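Local structure of cytochrome c-552 Ks_3358 (Candidatus Kuenenia stuttgartiensis, 5MXZ) at residues Lys7-His12 and Lys74-Val79; Lys14-Val19 and Glu28-Arg33; Ile53-Pro58 and Pro63-Leu68. The protein binds one covalently attached heme c and probably serves as a small electron carrier of the cytochrome c family in this anammox bacterium. The protein carries 1 engineered substitution. One frame throughout, in Å; residues are numbered along the deposited sequence. Where two conformers were deposited one is given.

Contact 1 (Lys7-His12 and Lys74-Val79); sequences KLFLQH and KALVPV. Engineered in segment 7-12: Phe9 (natural residue Tyr). With ZN (zinc ion), chain J; HEC (heme c), chain B; EDO (1,2-ethanediol), chain N.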
loop_
_atom_site.group_PDB
_atom_site.type_symbol
_atom_site.label_atom_id
_atom_site.label_comp_id
_atom_site.label_asym_id
_atom_site.label_seq_id
_atom_site.Cartn_x
_atom_site.Cartn_y
_atom_site.Cartn_z
ATOM N N LYS A 7 -4.487 -0.350 -11.266
ATOM C CA LYS A 7 -5.556 0.657 -11.396
ATOM C C LYS A 7 -6.090 1.079 -10.021
ATOM O O LYS A 7 -6.313 2.267 -9.780
ATOM C CB LYS A 7 -6.688 0.170 -12.323
ATOM C CG LYS A 7 -7.821 1.178 -12.519
ATOM C CD LYS A 7 -8.494 1.086 -13.884
ATOM C CE LYS A 7 -9.486 2.234 -14.057
ATOM N NZ LYS A 7 -10.102 2.303 -15.414
ATOM N N LEU A 8 -6.264 0.103 -9.124
ATOM C CA LEU A 8 -6.651 0.368 -7.733
ATOM C C LEU A 8 -5.601 1.193 -6.995
ATOM O O LEU A 8 -5.950 2.100 -6.236
ATOM C CB LEU A 8 -6.918 -0.939 -6.970
ATOM C CG LEU A 8 -8.123 -1.792 -7.362
ATOM C CD1 LEU A 8 -7.976 -3.171 -6.734
ATOM C CD2 LEU A 8 -9.445 -1.143 -6.965
ATOM N N PHE A 9 -4.323 0.885 -7.235
ATOM C CA PHE A 9 -3.211 1.594 -6.600
ATOM C C PHE A 9 -3.153 3.058 -7.032
ATOM O O PHE A 9 -2.933 3.941 -6.206
ATOM C CB PHE A 9 -1.879 0.900 -6.897
ATOM C CG PHE A 9 -0.728 1.411 -6.070
ATOM C CD1 PHE A 9 -0.441 0.848 -4.820
ATOM C CD2 PHE A 9 0.083 2.448 -6.539
ATOM C CE1 PHE A 9 0.624 1.313 -4.053
ATOM C CE2 PHE A 9 1.143 2.920 -5.771
ATOM C CZ PHE A 9 1.414 2.351 -4.528
ATOM N N LEU A 10 -3.345 3.294 -8.331
ATOM C CA LEU A 10 -3.349 4.641 -8.903
ATOM C C LEU A 10 -4.531 5.471 -8.394
ATOM O O LEU A 10 -4.406 6.686 -8.211
ATOM C CB LEU A 10 -3.336 4.580 -10.442
ATOM C CG LEU A 10 -2.139 3.937 -11.170
ATOM C CD1 LEU A 10 -2.420 3.734 -12.654
ATOM C CD2 LEU A 10 -0.848 4.722 -10.969
ATOM N N GLN A 11 -5.657 4.798 -8.154
ATOM C CA GLN A 11 -6.879 5.413 -7.627
ATOM C C GLN A 11 -6.809 5.735 -6.135
ATOM O O GLN A 11 -7.316 6.774 -5.707
ATOM C CB GLN A 11 -8.088 4.502 -7.872
ATOM C CG GLN A 11 -8.661 4.523 -9.286
ATOM C CD GLN A 11 -9.636 3.376 -9.573
ATOM O OE1 GLN A 11 -9.855 2.482 -8.742
ATOM N NE2 GLN A 11 -10.228 3.401 -10.765
ATOM N N HIS A 12 -6.195 4.845 -5.348
ATOM C CA HIS A 12 -6.331 4.874 -3.884
ATOM C C HIS A 12 -5.055 5.091 -3.069
ATOM O O HIS A 12 -5.137 5.459 -1.895
ATOM C CB HIS A 12 -7.014 3.593 -3.388
ATOM C CG HIS A 12 -8.398 3.394 -3.926
ATOM N ND1 HIS A 12 -9.485 4.107 -3.467
ATOM C CD2 HIS A 12 -8.871 2.560 -4.882
ATOM C CE1 HIS A 12 -10.570 3.719 -4.116
ATOM N NE2 HIS A 12 -10.224 2.780 -4.980
ATOM N N LYS A 74 -6.281 -7.944 -1.747
ATOM C CA LYS A 74 -5.307 -8.974 -2.133
ATOM C C LYS A 74 -4.607 -8.632 -3.461
ATOM O O LYS A 74 -3.395 -8.817 -3.587
ATOM C CB LYS A 74 -5.951 -10.365 -2.188
ATOM C CG LYS A 74 -4.950 -11.481 -2.473
ATOM C CD LYS A 74 -5.502 -12.857 -2.178
ATOM C CE LYS A 74 -4.497 -13.917 -2.591
ATOM N NZ LYS A 74 -4.866 -15.247 -2.043
ATOM N N ALA A 75 -5.369 -8.109 -4.423
ATOM C CA ALA A 75 -4.832 -7.671 -5.724
ATOM C C ALA A 75 -3.765 -6.568 -5.618
ATOM O O ALA A 75 -2.931 -6.415 -6.520
ATOM C CB ALA A 75 -5.961 -7.222 -6.635
ATOM N N LEU A 76 -3.801 -5.812 -4.522
ATOM C CA LEU A 76 -2.811 -4.760 -4.256
ATOM C C LEU A 76 -1.460 -5.290 -3.767
ATOM O O LEU A 76 -0.452 -4.582 -3.857
ATOM C CB LEU A 76 -3.373 -3.727 -3.265
ATOM C CG LEU A 76 -4.392 -2.718 -3.810
ATOM C CD1 LEU A 76 -5.188 -2.116 -2.666
ATOM C CD2 LEU A 76 -3.731 -1.621 -4.639
ATOM N N VAL A 77 -1.437 -6.519 -3.245
ATOM C CA VAL A 77 -0.194 -7.117 -2.711
ATOM C C VAL A 77 0.941 -7.181 -3.765
ATOM O O VAL A 77 2.025 -6.660 -3.486
ATOM C CB VAL A 77 -0.420 -8.469 -1.962
ATOM C CG1 VAL A 77 0.897 -9.072 -1.478
ATOM C CG2 VAL A 77 -1.347 -8.278 -0.771
ATOM N N PRO A 78 0.695 -7.767 -4.973
ATOM C CA PRO A 78 1.797 -7.781 -5.962
ATOM C C PRO A 78 2.214 -6.400 -6.491
ATOM O O PRO A 78 3.302 -6.270 -7.062
ATOM C CB PRO A 78 1.260 -8.661 -7.099
ATOM C CG PRO A 78 -0.210 -8.697 -6.920
ATOM C CD PRO A 78 -0.460 -8.560 -5.450
ATOM N N VAL A 79 1.359 -5.391 -6.307
ATOM C CA VAL A 79 1.722 -4.007 -6.622
ATOM C C VAL A 79 2.722 -3.474 -5.580
ATOM O O VAL A 79 3.785 -2.959 -5.942
ATOM C CB VAL A 79 0.481 -3.087 -6.759
ATOM C CG1 VAL A 79 0.906 -1.662 -7.086
ATOM C CG2 VAL A 79 -0.464 -3.611 -7.837
HETATM ZN ZN ZN J . -11.903 2.717 -6.636
HETATM FE FE HEC B . -0.350 3.336 3.099
HETATM C CHA HEC B . 1.800 2.334 5.589
HETATM C CHB HEC B . -0.050 0.277 1.561
HETATM C CHC HEC B . -2.939 4.193 0.988
HETATM C CHD HEC B . -0.044 6.587 4.113
HETATM N NA HEC B . 0.688 1.576 3.529
HETATM C C1A HEC B . 1.565 1.360 4.520
HETATM C C2A HEC B . 2.180 0.017 4.544
HETATM C C3A HEC B . 1.626 -0.616 3.341
HETATM C C4A HEC B . 0.736 0.447 2.800
HETATM C CMA HEC B . 1.892 -2.006 2.811
HETATM C CAA HEC B . 3.183 -0.489 5.547
HETATM C CBA HEC B . 2.755 -1.553 6.522
HETATM C CGA HEC B . 4.015 -2.021 7.225
HETATM O O1A HEC B . 5.121 -1.488 6.984
HETATM O O2A HEC B . 3.903 -2.943 8.041
HETATM N NB HEC B . -1.358 2.377 1.538
HETATM C C1B HEC B . -1.099 1.150 1.020
HETATM C C2B HEC B . -1.971 0.725 -0.112
HETATM C C3B HEC B . -2.820 1.916 -0.247
HETATM C C4B HEC B . -2.355 2.863 0.781
HETATM C CMB HEC B . -1.955 -0.559 -0.901
HETATM C CAB HEC B . -3.928 2.138 -1.189
HETATM C CBB HEC B . -5.159 1.285 -0.976
HETATM N NC HEC B . -1.359 5.106 2.635
HETATM C C1C HEC B . -2.331 5.308 1.724
HETATM C C2C HEC B . -2.805 6.717 1.585
HETATM C C3C HEC B . -1.927 7.403 2.545
HETATM C C4C HEC B . -1.070 6.335 3.102
HETATM C CMC HEC B . -3.886 7.268 0.691
HETATM C CAC HEC B . -1.867 8.866 2.852
HETATM C CBC HEC B . -3.090 9.549 3.409
HETATM N ND HEC B . 0.683 4.293 4.629
HETATM C C1D HEC B . 0.705 5.609 4.912
HETATM C C2D HEC B . 1.532 5.992 6.077
HETATM C C3D HEC B . 2.093 4.707 6.513
HETATM C C4D HEC B . 1.505 3.760 5.543
HETATM C CMD HEC B . 1.763 7.362 6.660
HETATM C CAD HEC B . 2.995 4.394 7.674
HETATM C CBD HEC B . 2.053 3.847 8.758
HETATM C CGD HEC B . 2.437 2.488 9.326
HETATM O O1D HEC B . 1.830 2.078 10.345
HETATM O O2D HEC B . 3.336 1.796 8.792
HETATM C C1 EDO N . 6.069 -0.174 -6.231
HETATM O O1 EDO N . 6.329 -0.873 -5.009
HETATM C C2 EDO N . 4.674 0.439 -6.178
HETATM O O2 EDO N . 4.584 1.304 -5.043
#

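Contact 2 (Lys14-Val19 and Glu28-Arg33); sequences KTCHGV and EGLGAR. With ZN (zinc ion), chain G; HEC (heme c), chain B; EDO (1,2-ethanediol), chain Q; EDO (1,2-ethanediol), chain N.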
loop_
_atom_site.group_PDB
_atom_site.type_symbol
_atom_site.label_atom_id
_atom_site.label_comp_id
_atom_site.label_asym_id
_atom_site.label_seq_id
_atom_site.Cartn_x
_atom_site.Cartn_y
_atom_site.Cartn_z
ATOM N N LYS A 14 -1.533 5.998 -4.648
ATOM C CA LYS A 14 -0.514 6.802 -5.334
ATOM C C LYS A 14 -0.241 8.172 -4.686
ATOM O O LYS A 14 0.903 8.647 -4.718
ATOM C CB LYS A 14 -0.907 6.936 -6.820
ATOM C CG LYS A 14 -0.150 7.953 -7.660
ATOM C CD LYS A 14 -0.898 8.242 -8.954
ATOM C CE LYS A 14 -0.999 9.737 -9.239
ATOM N NZ LYS A 14 0.322 10.416 -9.389
ATOM N N THR A 15 -1.279 8.773 -4.087
ATOM C CA THR A 15 -1.161 10.096 -3.467
ATOM C C THR A 15 -0.187 10.123 -2.280
ATOM O O THR A 15 0.387 11.162 -1.981
ATOM C CB THR A 15 -2.536 10.730 -3.113
ATOM O OG1 THR A 15 -2.346 12.098 -2.730
ATOM C CG2 THR A 15 -3.255 9.979 -1.982
ATOM N N CYS A 16 0.006 8.977 -1.622
ATOM C CA CYS A 16 0.958 8.869 -0.516
ATOM C C CYS A 16 2.150 7.961 -0.831
ATOM O O CYS A 16 3.281 8.278 -0.453
ATOM C CB CYS A 16 0.270 8.400 0.763
ATOM S SG CYS A 16 -0.972 9.546 1.427
ATOM N N HIS A 17 1.882 6.839 -1.499
ATOM C CA HIS A 17 2.923 5.910 -1.952
ATOM C C HIS A 17 3.060 6.015 -3.473
ATOM O O HIS A 17 2.196 5.518 -4.212
ATOM C CB HIS A 17 2.561 4.467 -1.596
ATOM C CG HIS A 17 2.162 4.257 -0.169
ATOM N ND1 HIS A 17 3.079 4.152 0.853
ATOM C CD2 HIS A 17 0.943 4.097 0.401
ATOM C CE1 HIS A 17 2.443 3.954 1.996
ATOM N NE2 HIS A 17 1.146 3.908 1.748
ATOM N N GLY A 18 4.130 6.651 -3.945
ATOM C CA GLY A 18 4.370 6.807 -5.391
ATOM C C GLY A 18 4.597 5.482 -6.107
ATOM O O GLY A 18 4.980 4.484 -5.479
ATOM N N VAL A 19 4.386 5.477 -7.426
ATOM C CA VAL A 19 4.533 4.256 -8.249
ATOM C C VAL A 19 5.951 3.675 -8.276
ATOM O O VAL A 19 6.122 2.467 -8.457
ATOM C CB VAL A 19 3.990 4.416 -9.695
ATOM C CG1 VAL A 19 2.481 4.604 -9.677
ATOM C CG2 VAL A 19 4.677 5.553 -10.447
ATOM N N GLU A 28 5.377 10.802 3.003
ATOM C CA GLU A 28 6.505 10.872 3.930
ATOM C C GLU A 28 6.226 11.753 5.150
ATOM O O GLU A 28 6.642 11.422 6.261
ATOM C CB GLU A 28 7.765 11.349 3.212
ATOM C CG GLU A 28 9.023 10.862 3.902
ATOM C CD GLU A 28 10.290 11.523 3.409
ATOM O OE1 GLU A 28 10.393 11.890 2.216
ATOM O OE2 GLU A 28 11.212 11.659 4.236
ATOM N N GLY A 29 5.522 12.866 4.931
ATOM C CA GLY A 29 5.101 13.756 6.016
ATOM C C GLY A 29 4.171 13.085 7.015
ATOM O O GLY A 29 4.199 13.397 8.205
ATOM N N LEU A 30 3.348 12.162 6.526
ATOM C CA LEU A 30 2.447 11.398 7.386
ATOM C C LEU A 30 3.136 10.208 8.064
ATOM O O LEU A 30 2.627 9.679 9.057
ATOM C CB LEU A 30 1.208 10.953 6.602
ATOM C CG LEU A 30 0.274 12.078 6.134
ATOM C CD1 LEU A 30 -0.543 11.601 4.950
ATOM C CD2 LEU A 30 -0.625 12.596 7.252
ATOM N N GLY A 31 4.280 9.787 7.519
ATOM C CA GLY A 31 5.109 8.765 8.149
ATOM C C GLY A 31 5.392 7.523 7.321
ATOM O O GLY A 31 5.923 6.539 7.850
ATOM N N ALA A 32 5.057 7.562 6.031
ATOM C CA ALA A 32 5.303 6.426 5.135
ATOM C C ALA A 32 6.781 6.313 4.770
ATOM O O ALA A 32 7.489 7.317 4.707
ATOM C CB ALA A 32 4.444 6.524 3.883
ATOM N N ARG A 33 7.229 5.076 4.549
ATOM C CA ARG A 33 8.587 4.773 4.080
ATOM C C ARG A 33 8.546 4.123 2.690
ATOM O O ARG A 33 7.467 3.944 2.116
ATOM C CB ARG A 33 9.320 3.866 5.082
ATOM C CG ARG A 33 9.703 4.525 6.401
ATOM C CD ARG A 33 8.660 4.249 7.467
ATOM N NE ARG A 33 9.120 4.557 8.817
ATOM C CZ ARG A 33 9.494 3.655 9.723
ATOM N NH1 ARG A 33 9.478 2.354 9.450
ATOM N NH2 ARG A 33 9.879 4.061 10.920
HETATM ZN ZN ZN G . 13.073 11.834 3.732
HETATM FE FE HEC B . -0.350 3.336 3.099
HETATM C CHA HEC B . 1.800 2.334 5.589
HETATM C CHB HEC B . -0.050 0.277 1.561
HETATM C CHC HEC B . -2.939 4.193 0.988
HETATM C CHD HEC B . -0.044 6.587 4.113
HETATM N NA HEC B . 0.688 1.576 3.529
HETATM C C1A HEC B . 1.565 1.360 4.520
HETATM C C2A HEC B . 2.180 0.017 4.544
HETATM C C3A HEC B . 1.626 -0.616 3.341
HETATM C C4A HEC B . 0.736 0.447 2.800
HETATM C CMA HEC B . 1.892 -2.006 2.811
HETATM C CAA HEC B . 3.183 -0.489 5.547
HETATM C CBA HEC B . 2.755 -1.553 6.522
HETATM C CGA HEC B . 4.015 -2.021 7.225
HETATM O O1A HEC B . 5.121 -1.488 6.984
HETATM O O2A HEC B . 3.903 -2.943 8.041
HETATM N NB HEC B . -1.358 2.377 1.538
HETATM C C1B HEC B . -1.099 1.150 1.020
HETATM C C2B HEC B . -1.971 0.725 -0.112
HETATM C C3B HEC B . -2.820 1.916 -0.247
HETATM C C4B HEC B . -2.355 2.863 0.781
HETATM C CMB HEC B . -1.955 -0.559 -0.901
HETATM C CAB HEC B . -3.928 2.138 -1.189
HETATM C CBB HEC B . -5.159 1.285 -0.976
HETATM N NC HEC B . -1.359 5.106 2.635
HETATM C C1C HEC B . -2.331 5.308 1.724
HETATM C C2C HEC B . -2.805 6.717 1.585
HETATM C C3C HEC B . -1.927 7.403 2.545
HETATM C C4C HEC B . -1.070 6.335 3.102
HETATM C CMC HEC B . -3.886 7.268 0.691
HETATM C CAC HEC B . -1.867 8.866 2.852
HETATM C CBC HEC B . -3.090 9.549 3.409
HETATM N ND HEC B . 0.683 4.293 4.629
HETATM C C1D HEC B . 0.705 5.609 4.912
HETATM C C2D HEC B . 1.532 5.992 6.077
HETATM C C3D HEC B . 2.093 4.707 6.513
HETATM C C4D HEC B . 1.505 3.760 5.543
HETATM C CMD HEC B . 1.763 7.362 6.660
HETATM C CAD HEC B . 2.995 4.394 7.674
HETATM C CBD HEC B . 2.053 3.847 8.758
HETATM C CGD HEC B . 2.437 2.488 9.326
HETATM O O1D HEC B . 1.830 2.078 10.345
HETATM O O2D HEC B . 3.336 1.796 8.792
HETATM C C1 EDO Q . 5.583 2.014 3.912
HETATM O O1 EDO Q . 5.688 2.880 5.044
HETATM C C2 EDO Q . 6.413 0.744 4.126
HETATM O O2 EDO Q . 7.820 1.010 4.114
HETATM C C1 EDO N . 6.069 -0.174 -6.231
HETATM O O1 EDO N . 6.329 -0.873 -5.009
HETATM C C2 EDO N . 4.674 0.439 -6.178
HETATM O O2 EDO N . 4.584 1.304 -5.043
HETATM O O HOH W 1 5.725 4.514 0.072
HETATM O O HOH W 2 13.486 11.928 1.781
#

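Contact 3 (Ile53-Pro58 and Pro63-Leu68); sequences INEGTP and PFKEKL. With HEC (heme c), chain B.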
loop_
_atom_site.group_PDB
_atom_site.type_symbol
_atom_site.label_atom_id
_atom_site.label_comp_id
_atom_site.label_asym_id
_atom_site.label_seq_id
_atom_site.Cartn_x
_atom_site.Cartn_y
_atom_site.Cartn_z
ATOM N N ILE A 53 -3.718 -2.291 4.687
ATOM C CA ILE A 53 -4.703 -1.740 3.740
ATOM C C ILE A 53 -6.093 -1.734 4.400
ATOM O O ILE A 53 -6.793 -0.721 4.359
ATOM C CB ILE A 53 -4.728 -2.505 2.390
ATOM C CG1 ILE A 53 -3.328 -2.517 1.760
ATOM C CG2 ILE A 53 -5.753 -1.900 1.421
ATOM C CD1 ILE A 53 -3.104 -3.599 0.720
ATOM N N ASN A 54 -6.456 -2.847 5.036
ATOM C CA ASN A 54 -7.753 -2.971 5.711
ATOM C C ASN A 54 -7.972 -1.964 6.839
ATOM O O ASN A 54 -9.010 -1.287 6.882
ATOM C CB ASN A 54 -7.957 -4.392 6.241
ATOM C CG ASN A 54 -8.391 -5.365 5.163
ATOM O OD1 ASN A 54 -8.878 -4.974 4.094
ATOM N ND2 ASN A 54 -8.226 -6.653 5.446
ATOM N N GLU A 55 -6.992 -1.847 7.729
ATOM C CA GLU A 55 -7.186 -1.114 8.980
ATOM C C GLU A 55 -6.535 0.260 9.031
ATOM O O GLU A 55 -6.976 1.120 9.793
ATOM C CB GLU A 55 -6.716 -1.956 10.163
ATOM C CG GLU A 55 -7.553 -3.205 10.394
ATOM C CD GLU A 55 -6.880 -4.196 11.319
ATOM O OE1 GLU A 55 -7.298 -5.370 11.319
ATOM O OE2 GLU A 55 -5.928 -3.819 12.042
ATOM N N GLY A 56 -5.494 0.458 8.224
ATOM C CA GLY A 56 -4.703 1.684 8.253
ATOM C C GLY A 56 -3.950 1.854 9.559
ATOM O O GLY A 56 -3.694 0.878 10.277
ATOM N N THR A 57 -3.598 3.104 9.848
ATOM C CA THR A 57 -2.900 3.494 11.066
ATOM C C THR A 57 -3.461 4.863 11.456
ATOM O O THR A 57 -3.426 5.786 10.630
ATOM C CB THR A 57 -1.368 3.587 10.845
ATOM O OG1 THR A 57 -0.869 2.320 10.396
ATOM C CG2 THR A 57 -0.633 3.990 12.135
ATOM N N PRO A 58 -3.980 4.996 12.700
ATOM C CA PRO A 58 -4.553 6.260 13.178
ATOM C C PRO A 58 -3.622 7.436 12.902
ATOM O O PRO A 58 -2.417 7.341 13.162
ATOM C CB PRO A 58 -4.691 6.032 14.685
ATOM C CG PRO A 58 -4.910 4.566 14.814
ATOM C CD PRO A 58 -4.078 3.937 13.728
ATOM N N PRO A 63 -8.256 3.523 6.911
ATOM C CA PRO A 63 -8.605 2.135 6.589
ATOM C C PRO A 63 -9.280 2.052 5.216
ATOM O O PRO A 63 -10.004 2.976 4.825
ATOM C CB PRO A 63 -9.591 1.731 7.701
ATOM C CG PRO A 63 -9.651 2.876 8.663
ATOM C CD PRO A 63 -9.137 4.085 7.954
ATOM N N PHE A 64 -9.030 0.965 4.487
ATOM C CA PHE A 64 -9.658 0.765 3.178
ATOM C C PHE A 64 -10.681 -0.369 3.135
ATOM O O PHE A 64 -11.266 -0.625 2.075
ATOM C CB PHE A 64 -8.596 0.589 2.083
ATOM C CG PHE A 64 -7.897 1.868 1.709
ATOM C CD1 PHE A 64 -6.800 2.322 2.439
ATOM C CD2 PHE A 64 -8.346 2.627 0.630
ATOM C CE1 PHE A 64 -6.159 3.509 2.094
ATOM C CE2 PHE A 64 -7.712 3.819 0.282
ATOM C CZ PHE A 64 -6.616 4.259 1.018
ATOM N N LYS A 65 -10.918 -1.010 4.285
ATOM C CA LYS A 65 -11.806 -2.182 4.372
ATOM C C LYS A 65 -13.259 -1.897 3.976
ATOM O O LYS A 65 -13.948 -2.784 3.478
ATOM C CB LYS A 65 -11.727 -2.860 5.749
ATOM C CG LYS A 65 -12.233 -2.023 6.917
ATOM C CD LYS A 65 -11.904 -2.670 8.250
ATOM C CE LYS A 65 -12.138 -1.681 9.382
ATOM N NZ LYS A 65 -11.614 -2.194 10.677
ATOM N N GLU A 66 -13.704 -0.657 4.185
ATOM C CA GLU A 66 -15.072 -0.250 3.853
ATOM C C GLU A 66 -15.171 0.277 2.421
ATOM O O GLU A 66 -16.269 0.538 1.924
ATOM C CB GLU A 66 -15.605 0.758 4.885
ATOM C CG GLU A 66 -15.282 0.359 6.325
ATOM C CD GLU A 66 -16.357 0.719 7.331
ATOM O OE1 GLU A 66 -16.879 -0.211 7.988
ATOM O OE2 GLU A 66 -16.668 1.923 7.482
ATOM N N LYS A 67 -14.020 0.407 1.757
ATOM C CA LYS A 67 -13.941 0.861 0.364
ATOM C C LYS A 67 -13.562 -0.244 -0.624
ATOM O O LYS A 67 -13.925 -0.177 -1.803
ATOM C CB LYS A 67 -12.954 2.028 0.237
ATOM C CG LYS A 67 -13.498 3.363 0.724
ATOM N N LEU A 68 -12.826 -1.247 -0.146
ATOM C CA LEU A 68 -12.320 -2.327 -0.998
ATOM C C LEU A 68 -12.708 -3.693 -0.456
ATOM O O LEU A 68 -12.730 -3.903 0.760
ATOM C CB LEU A 68 -10.789 -2.245 -1.147
ATOM C CG LEU A 68 -10.149 -0.950 -1.676
ATOM C CD1 LEU A 68 -8.639 -1.027 -1.538
ATOM C CD2 LEU A 68 -10.537 -0.653 -3.121
HETATM FE FE HEC B . -0.350 3.336 3.099
HETATM C CHA HEC B . 1.800 2.334 5.589
HETATM C CHB HEC B . -0.050 0.277 1.561
HETATM C CHC HEC B . -2.939 4.193 0.988
HETATM C CHD HEC B . -0.044 6.587 4.113
HETATM N NA HEC B . 0.688 1.576 3.529
HETATM C C1A HEC B . 1.565 1.360 4.520
HETATM C C2A HEC B . 2.180 0.017 4.544
HETATM C C3A HEC B . 1.626 -0.616 3.341
HETATM C C4A HEC B . 0.736 0.447 2.800
HETATM C CMA HEC B . 1.892 -2.006 2.811
HETATM C CAA HEC B . 3.183 -0.489 5.547
HETATM C CBA HEC B . 2.755 -1.553 6.522
HETATM C CGA HEC B . 4.015 -2.021 7.225
HETATM O O1A HEC B . 5.121 -1.488 6.984
HETATM O O2A HEC B . 3.903 -2.943 8.041
HETATM N NB HEC B . -1.358 2.377 1.538
HETATM C C1B HEC B . -1.099 1.150 1.020
HETATM C C2B HEC B . -1.971 0.725 -0.112
HETATM C C3B HEC B . -2.820 1.916 -0.247
HETATM C C4B HEC B . -2.355 2.863 0.781
HETATM C CMB HEC B . -1.955 -0.559 -0.901
HETATM C CAB HEC B . -3.928 2.138 -1.189
HETATM C CBB HEC B . -5.159 1.285 -0.976
HETATM N NC HEC B . -1.359 5.106 2.635
HETATM C C1C HEC B . -2.331 5.308 1.724
HETATM C C2C HEC B . -2.805 6.717 1.585
HETATM C C3C HEC B . -1.927 7.403 2.545
HETATM C C4C HEC B . -1.070 6.335 3.102
HETATM C CMC HEC B . -3.886 7.268 0.691
HETATM C CAC HEC B . -1.867 8.866 2.852
HETATM C CBC HEC B . -3.090 9.549 3.409
HETATM N ND HEC B . 0.683 4.293 4.629
HETATM C C1D HEC B . 0.705 5.609 4.912
HETATM C C2D HEC B . 1.532 5.992 6.077
HETATM C C3D HEC B . 2.093 4.707 6.513
HETATM C C4D HEC B . 1.505 3.760 5.543
HETATM C CMD HEC B . 1.763 7.362 6.660
HETATM C CAD HEC B . 2.995 4.394 7.674
HETATM C CBD HEC B . 2.053 3.847 8.758
HETATM C CGD HEC B . 2.437 2.488 9.326
HETATM O O1D HEC B . 1.830 2.078 10.345
HETATM O O2D HEC B . 3.336 1.796 8.792
HETATM O O HOH W 3 -9.401 0.267 11.151
#

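Contact 1 (Lys7-His12 and Lys74-Val79)
Leu8 and Phe9 of helix 5-12 meet Leu76 and Val79, in the C-terminal part of the chain that carries helices 70-75 and 77-80. This is the pairing of N-terminal and C-terminal helices found in class I cytochromes c. The backbones come nearest at Phe9 and Leu76, whose CA atoms are 6.8 Å apart. No hydrogen bond crosses the contact; it is held by apolar side chains.

Ala75 directs its methyl at the other helix but stays a little farther off, and it also rests on Ile3. Leu76 does most of the work from its side, with its two methyls serving different partners. CD2 reaches the backbone of helix 5-12, 3.7 Å from Phe9 N, and touches Leu8 CB. The same methyl lies near the plane of the Phe9 ring, at its edge, 3.9 Å from Phe9 CB. CD1 turns to the heme and sits 3.8 Å from HEC CBB. Val77 points elsewhere, onto Asp46, Ile49 and Ile50 of helix 46-55.

Val79 closes the contact. Its CG1 is trans to its own backbone N (chi1 -180°), which brings this methyl to the Phe9 ring. Phe9 is an engineered residue, a tyrosine in the natural protein. Its CG is likewise trans to the backbone N (chi1 -169°), and the ring extends from helix 5-12 across to Val79. The approach is an off-centre CH-pi contact: Val79 CG1 is 4.0 Å from the ring centroid and 30° off the ring normal. Farther along helix 5-12, a zinc ion is bound by His12 NE2 at 2.4 Å.

Contact 2 (Lys14-Val19 and Glu28-Arg33)
The His17 imidazole meets Ala32 obliquely, with Ala32 CB 3.8 Å from His17 CE1. Water 1 and the heme meso carbon HEC CHC lie in the ring plane, at its edges, and Phe35 stacks on the ring. His17 NE2 binds the heme iron at 2.1 Å, and Met61 supplies the other axial ligand. His17 ND1 donates to water 1 at 2.8 Å, and this water donates in turn to Arg33 O at 2.7 Å. The bridge probably helps to fix the ring's rotation and may make the imidazole a somewhat stronger iron ligand.

Cys16 and His17 belong to the CXXCH heme-attachment motif. Cys16 SG is covalently bonded to HEC CAC. It also touches Leu30 CD1 at 4.1 Å. Leu30 carries CG on the backbone-N side, trans to its carbonyl carbon (chi1 -66°). CD1 thereby reaches HEC CBC as well as the thioether. Gly31, with positive phi, is the C-prime residue of a Schellman motif that ends helix 25-30. Just beyond it, Ala32 CB packs 3.7 Å from HEC C2D.

The 14-19 loop follows helix 5-12, where Phe9 touches His17. Its Thr15 and Cys16 rest on Leu26 of helix 25-30.

Contact 3 (Ile53-Pro58 and Pro63-Leu68)
The end of helix 46-55 and the 63-68 loop are joined through their backbones: Phe64 N donates to Ile53 O at 2.8 Å, and Lys65 N donates to Asn54 O at 3.2 Å. The first bond runs almost in line with the Ile53 carbonyl (161° at the oxygen). The second lies in the carbonyl plane, on a lone pair of Asn54 O. A weak second bond links Phe64 N to Asn54 O.

Ile53 CG2 lies against Phe64 CB at 3.8 Å and also reaches Leu68 CD1. In the Phe64 ring plane, Ile53 O sits at the edge. One ring face carries HEC CBB, which sits over the centre, 3.6 Å above the plane. Ile53 CG1 contacts HEC CMB, so both segments line the heme pocket of this cytochrome c fold. They lie on either side of Met61, the axial iron ligand, in sequence.

Pro63 CB and CG pack against the carbonyls of Asn54 and Glu55. Lys65 CG is tucked in next to both its own backbone N and its carbonyl carbon (chi1 65°), and the extended chain passes along Asn54 O. Water 3 donates to Glu55 O and is weakly held by Lys65 NZ. Gly56 leaves the helix with positive phi. Thr57 OG1 then donates to the heme propionate oxygen HEC O1D at 2.7 Å.

In the fold
Contacts 1 and 2 are buried, whereas contact 3 is only partly buried, with several exposed residues. All three touch the one heme c. Contact 1 is apolar and joins helices from the two ends of the chain. Contact 2 is built round heme attachment and iron ligation, and water bridges its segments. Contact 3 alone has direct hydrogen bonds between its segments. Phe9 links contacts 1 and 2: its O probably accepts a hydrogen bond from Lys14 N, and its ring packs on His17 O. Contacts 1 and 3 meet where Leu76 and His12 pack on Leu68. Contacts 2 and 3 do not touch; their nearest atoms are about 7 Å apart.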